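Local coordinates for probable transcriptional regulator (Rhodococcus jostii, PDB 3ON2), which is of unknown function but, as a member of the TetR family, probably binds regulatory DNA and controls transcription, at residues Leu33-Leu38 against Gln57-Ala62; Asp61-Ser66 against Leu108-Gly113. All coordinates share one frame; numbering follows the deposited sequence.

Overall arrangement
Both contacts use helix 56-81, and they illustrate how one long helix can join two domains. Interaction 1 sets its first turns against helix 35-41 and the loop leading into it; interaction 2, overlapping interaction 1 at Asp61 and Ala62, sets the next turns against helix 105-115 in the C-terminal, tetracycline-repressor-like domain. Their centres are 12 Å apart, about 19 Å and 9 Å from the centre of the chain. The two cores touch, with Leu33 CD1 lying 3.8 Å from Leu63 CD1. A chain of leucines, Leu60, Leu33, Leu63 and Leu110, therefore runs from the loop leading into the predicted helix-turn-helix to helix 105-115, joining the two parts of the fold, as the connecting helix does in TetR relatives.

Interaction 1. Residues Leu33-Leu38 against Gln57-Ala62; sequences LSLRQL and QALLDA. With SO4 (sulfate ion), chain E.
Leu59 pushes its CD2 methyl into the short first helix of the predicted helix-turn-helix, lying 3.7 Å from Leu38 CD1. The same methyl is less close to Leu35 CD1, at 4.3 Å. The CG of Leu59 is anti to the backbone N (chi1 176°), which carries the branch away from its own helix and across to the other. Beside it Leu33 and Leu60 run alongside each other, pointing opposite ways, with Leu33 CD1 3.6 Å from Leu60 CD2. This leucine core is wholly apolar, with no hydrogen bond crossing between the segments.

The other side of Leu33-Leu38 is polar and solvent-facing, with Arg36 and Gln37 exposed. A sulfate, probably from the crystallisation liquor, sits at the N-terminal end of the helix, where Leu35 N donates to its O3 (2.7 Å). Arg36 N donates to O2 of the ion at 2.9 Å. The Arg36 side chain, bent at chi3, turns its guanidinium edge to the sulfate, and NE and NH1 bond to O2 and O1. Ser34 is the N-cap, its OG accepting from Gln37 N at 3.2 Å in a nearly straight bond. With an alanine here, Gln37 N would probably lose its capping acceptor, and the sulfate a neighbouring hydroxyl.

In the fold, Leu38 also rests on Leu17 and Ala21 of helix 13-28, while Leu59 touches Phe53 in the preceding loop. Leu38 thus meets both helix 13-28 and the start of helix 56-81, so the first helix of the helix-turn-helix packs against the first helix of the DNA-binding domain and the connecting helix that leaves it.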
loop_
_atom_site.group_PDB
_atom_site.type_symbol
_atom_site.label_atom_id
_atom_site.label_comp_id
_atom_site.label_asym_id
_atom_site.label_seq_id
_atom_site.Cartn_x
_atom_site.Cartn_y
_atom_site.Cartn_z
ATOM N N LEU A 33 -8.969 16.156 -7.564
ATOM C CA LEU A 33 -9.328 16.323 -6.154
ATOM C C LEU A 33 -9.442 17.771 -5.749
ATOM O O LEU A 33 -8.478 18.544 -5.859
ATOM C CB LEU A 33 -8.325 15.638 -5.228
ATOM C CG LEU A 33 -8.444 14.136 -5.020
ATOM C CD1 LEU A 33 -7.431 13.727 -3.991
ATOM C CD2 LEU A 33 -9.851 13.774 -4.548
ATOM N N SER A 34 -10.617 18.123 -5.239
ATOM C CA SER A 34 -10.811 19.441 -4.664
ATOM C C SER A 34 -11.522 19.339 -3.326
ATOM O O SER A 34 -12.614 18.773 -3.238
ATOM C CB SER A 34 -11.600 20.341 -5.633
ATOM O OG SER A 34 -11.989 21.542 -4.988
ATOM N N LEU A 35 -10.914 19.897 -2.288
ATOM C CA LEU A 35 -11.540 19.872 -0.965
ATOM C C LEU A 35 -12.853 20.649 -0.995
ATOM O O LEU A 35 -13.875 20.201 -0.472
ATOM C CB LEU A 35 -10.600 20.441 0.092
ATOM C CG LEU A 35 -11.073 20.496 1.557
ATOM C CD1 LEU A 35 -11.641 19.164 2.049
ATOM C CD2 LEU A 35 -9.900 20.952 2.453
ATOM N N ARG A 36 -12.833 21.799 -1.653
ATOM C CA ARG A 36 -14.030 22.602 -1.765
ATOM C C ARG A 36 -15.138 21.848 -2.490
ATOM O O ARG A 36 -16.265 21.854 -2.042
ATOM C CB ARG A 36 -13.720 23.913 -2.462
ATOM C CG ARG A 36 -12.878 24.864 -1.622
ATOM C CD ARG A 36 -12.411 26.003 -2.497
ATOM N NE ARG A 36 -11.305 25.564 -3.330
ATOM C CZ ARG A 36 -10.874 26.195 -4.410
ATOM N NH1 ARG A 36 -9.831 25.715 -5.089
ATOM N NH2 ARG A 36 -11.493 27.300 -4.816
ATOM N N GLN A 37 -14.836 21.178 -3.591
ATOM C CA GLN A 37 -15.873 20.408 -4.270
ATOM C C GLN A 37 -16.398 19.242 -3.416
ATOM O O GLN A 37 -17.611 18.977 -3.369
ATOM C CB GLN A 37 -15.347 19.851 -5.580
ATOM C CG GLN A 37 -15.323 20.838 -6.707
ATOM C CD GLN A 37 -15.067 20.158 -8.024
ATOM O OE1 GLN A 37 -13.995 19.595 -8.252
ATOM N NE2 GLN A 37 -16.054 20.191 -8.901
ATOM N N LEU A 38 -15.488 18.550 -2.736
ATOM C CA LEU A 38 -15.873 17.358 -1.982
ATOM C C LEU A 38 -16.794 17.757 -0.847
ATOM O O LEU A 38 -17.772 17.073 -0.573
ATOM C CB LEU A 38 -14.647 16.625 -1.453
ATOM C CG LEU A 38 -13.794 15.994 -2.542
ATOM C CD1 LEU A 38 -12.386 15.757 -2.012
ATOM C CD2 LEU A 38 -14.428 14.684 -3.065
ATOM N N GLN A 57 -3.839 20.096 1.371
ATOM C CA GLN A 57 -2.705 19.265 1.783
ATOM C C GLN A 57 -3.041 18.364 2.983
ATOM O O GLN A 57 -2.580 17.246 3.034
ATOM C CB GLN A 57 -1.441 20.095 2.055
ATOM C CG GLN A 57 -0.186 19.242 2.211
ATOM C CD GLN A 57 0.155 18.512 0.929
ATOM O OE1 GLN A 57 0.195 19.123 -0.124
ATOM N NE2 GLN A 57 0.385 17.197 1.009
ATOM N N ALA A 58 -3.858 18.846 3.925
ATOM C CA ALA A 58 -4.245 18.010 5.062
ATOM C C ALA A 58 -5.087 16.813 4.575
ATOM O O ALA A 58 -4.920 15.694 5.046
ATOM C CB ALA A 58 -4.996 18.826 6.102
ATOM N N LEU A 59 -5.972 17.054 3.614
ATOM C CA LEU A 59 -6.713 15.963 2.973
ATOM C C LEU A 59 -5.801 14.910 2.294
ATOM O O LEU A 59 -5.981 13.673 2.480
ATOM C CB LEU A 59 -7.713 16.522 1.951
ATOM C CG LEU A 59 -8.466 15.456 1.148
ATOM C CD1 LEU A 59 -9.375 14.659 2.076
ATOM C CD2 LEU A 59 -9.282 16.134 0.041
ATOM N N LEU A 60 -4.825 15.388 1.520
ATOM C CA LEU A 60 -3.940 14.469 0.780
ATOM C C LEU A 60 -3.072 13.654 1.732
ATOM O O LEU A 60 -2.850 12.454 1.496
ATOM C CB LEU A 60 -3.055 15.200 -0.230
ATOM C CG LEU A 60 -3.738 16.046 -1.290
ATOM C CD1 LEU A 60 -2.722 16.843 -2.083
ATOM C CD2 LEU A 60 -4.594 15.142 -2.212
ATOM N N ASP A 61 -2.577 14.315 2.788
ATOM C CA ASP A 61 -1.775 13.657 3.822
ATOM C C ASP A 61 -2.607 12.552 4.501
ATOM O O ASP A 61 -2.089 11.467 4.763
ATOM C CB ASP A 61 -1.306 14.668 4.880
ATOM C CG ASP A 61 -0.211 15.639 4.367
ATOM O OD1 ASP A 61 0.318 15.467 3.231
ATOM O OD2 ASP A 61 0.140 16.574 5.136
ATOM N N ALA A 62 -3.881 12.847 4.786
ATOM C CA ALA A 62 -4.812 11.887 5.389
ATOM C C ALA A 62 -5.076 10.679 4.486
ATOM O O ALA A 62 -5.079 9.554 4.973
ATOM C CB ALA A 62 -6.132 12.563 5.786
HETATM S S SO4 E . -9.077 22.808 -2.945
HETATM O O1 SO4 E . -8.952 23.119 -4.368
HETATM O O2 SO4 E . -10.451 23.102 -2.534
HETATM O O3 SO4 E . -8.753 21.390 -2.720
HETATM O O4 SO4 E . -8.224 23.661 -2.139
#

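Interaction 2. Residues Asp61-Ser66 against Leu108-Gly113; sequences DALAES and LALMYG
The joint between the DNA-binding domain and the ligand-binding body of a TetR-type regulator is met here, where the long connecting helix 56-81 crosses helix 105-115. The axes of the two short segments pass 8.5 Å apart at -104°, close to perpendicular, so the contact is compact and falls on a few residues. Leu63 and Leu110 meet with their side chains at about a right angle: Leu110 CD2 lies 3.7 Å from Leu63 CB and 4.0 Å from Leu63 CD1. The first torsion of Leu110 (chi1 175°) sets CG opposite the backbone N and extends the branch toward the facing helix.

At the crossing itself Ala64, with its small side chain, lets the backbones approach, Ala64 CA lying 4.4 Å from Met111 CA; Met111 is a selenomethionine in this crystal. Ala64 CB lies 4.2 Å from Met111 CA, and Met111 CG packs at 3.7 Å from the carbonyl oxygen Ala64 O. No hydrogen bond links the segments, which are held by apolar and backbone packing.

Tyr112, whose side chain starts away from this interface, belongs to the pocket that holds a polyether in the crystal; its OH bonds to Tyr97 OH and its ring meets His165 edge-to-face. Around the crossing, Leu63 also leans on Leu18 and Ala21 of helix 13-28, Ala64 on Val124 of helix 122-144, and Met111 on Phe68 and Leu71 farther along helix 56-81.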
loop_
_atom_site.group_PDB
_atom_site.type_symbol
_atom_site.label_atom_id
_atom_site.label_comp_id
_atom_site.label_asym_id
_atom_site.label_seq_id
_atom_site.Cartn_x
_atom_site.Cartn_y
_atom_site.Cartn_z
ATOM N N ASP A 61 -2.577 14.315 2.788
ATOM C CA ASP A 61 -1.775 13.657 3.822
ATOM C C ASP A 61 -2.607 12.552 4.501
ATOM O O ASP A 61 -2.089 11.467 4.763
ATOM C CB ASP A 61 -1.306 14.668 4.880
ATOM C CG ASP A 61 -0.211 15.639 4.367
ATOM O OD1 ASP A 61 0.318 15.467 3.231
ATOM O OD2 ASP A 61 0.140 16.574 5.136
ATOM N N ALA A 62 -3.881 12.847 4.786
ATOM C CA ALA A 62 -4.812 11.887 5.389
ATOM C C ALA A 62 -5.076 10.679 4.486
ATOM O O ALA A 62 -5.079 9.554 4.973
ATOM C CB ALA A 62 -6.132 12.563 5.786
ATOM N N LEU A 63 -5.280 10.913 3.189
ATOM C CA LEU A 63 -5.450 9.834 2.205
ATOM C C LEU A 63 -4.218 8.949 2.103
ATOM O O LEU A 63 -4.306 7.712 2.123
ATOM C CB LEU A 63 -5.719 10.433 0.823
ATOM C CG LEU A 63 -7.152 10.871 0.552
ATOM C CD1 LEU A 63 -7.220 11.755 -0.713
ATOM C CD2 LEU A 63 -8.037 9.632 0.398
ATOM N N ALA A 64 -3.060 9.602 2.036
ATOM C CA ALA A 64 -1.772 8.902 1.966
ATOM C C ALA A 64 -1.537 8.067 3.231
ATOM O O ALA A 64 -1.145 6.900 3.147
ATOM C CB ALA A 64 -0.647 9.908 1.760
ATOM N N GLU A 65 -1.756 8.661 4.400
ATOM C CA GLU A 65 -1.601 7.933 5.678
ATOM C C GLU A 65 -2.535 6.724 5.757
ATOM O O GLU A 65 -2.110 5.615 6.083
ATOM C CB GLU A 65 -1.851 8.872 6.869
ATOM C CG GLU A 65 -1.393 8.279 8.208
ATOM C CD GLU A 65 -2.093 8.909 9.398
ATOM O OE1 GLU A 65 -3.139 9.583 9.210
ATOM O OE2 GLU A 65 -1.601 8.712 10.526
ATOM N N SER A 66 -3.800 6.950 5.420
ATOM C CA SER A 66 -4.799 5.898 5.380
ATOM C C SER A 66 -4.429 4.767 4.405
ATOM O O SER A 66 -4.694 3.583 4.688
ATOM C CB SER A 66 -6.140 6.489 4.961
ATOM O OG SER A 66 -7.085 5.450 4.816
ATOM N N LEU A 108 -2.186 4.381 -4.474
ATOM C CA LEU A 108 -0.804 3.992 -4.301
ATOM C C LEU A 108 0.181 5.041 -4.869
ATOM O O LEU A 108 1.186 5.396 -4.202
ATOM C CB LEU A 108 -0.575 2.591 -4.898
ATOM C CG LEU A 108 0.757 1.929 -4.551
ATOM C CD1 LEU A 108 0.726 1.299 -3.166
ATOM C CD2 LEU A 108 1.155 0.919 -5.626
ATOM N N ALA A 109 -0.105 5.556 -6.076
ATOM C CA ALA A 109 0.674 6.691 -6.617
ATOM C C ALA A 109 0.712 7.879 -5.639
ATOM O O ALA A 109 1.793 8.471 -5.412
ATOM C CB ALA A 109 0.130 7.125 -7.956
ATOM N N LEU A 110 -0.445 8.228 -5.060
ATOM C CA LEU A 110 -0.513 9.313 -4.087
ATOM C C LEU A 110 0.326 8.999 -2.834
ATOM O O LEU A 110 1.087 9.845 -2.355
ATOM C CB LEU A 110 -1.968 9.654 -3.725
ATOM C CG LEU A 110 -2.183 10.710 -2.621
ATOM C CD1 LEU A 110 -1.655 12.097 -3.005
ATOM C CD2 LEU A 110 -3.675 10.814 -2.275
HETATM N N MSE A 111 0.182 7.783 -2.313
HETATM C CA MSE A 111 0.918 7.325 -1.137
HETATM C C MSE A 111 2.412 7.551 -1.309
HETATM O O MSE A 111 3.029 8.200 -0.476
HETATM C CB MSE A 111 0.662 5.843 -0.898
HETATM C CG MSE A 111 -0.690 5.563 -0.277
HETATM SE SE MSE A 111 -1.218 3.705 -0.536
HETATM C CE MSE A 111 0.224 2.701 0.362
ATOM N N TYR A 112 2.975 7.032 -2.402
ATOM C CA TYR A 112 4.403 7.153 -2.671
ATOM C C TYR A 112 4.867 8.575 -3.019
ATOM O O TYR A 112 5.931 8.989 -2.581
ATOM C CB TYR A 112 4.831 6.150 -3.748
ATOM C CG TYR A 112 4.655 4.702 -3.337
ATOM C CD1 TYR A 112 4.714 4.330 -2.014
ATOM C CD2 TYR A 112 4.449 3.708 -4.285
ATOM C CE1 TYR A 112 4.563 3.007 -1.642
ATOM C CE2 TYR A 112 4.309 2.396 -3.926
ATOM C CZ TYR A 112 4.352 2.044 -2.597
ATOM O OH TYR A 112 4.203 0.724 -2.219
ATOM N N GLY A 113 4.059 9.314 -3.774
ATOM C CA GLY A 113 4.377 10.687 -4.164
ATOM C C GLY A 113 4.376 11.607 -2.957
ATOM O O GLY A 113 5.210 12.501 -2.849
#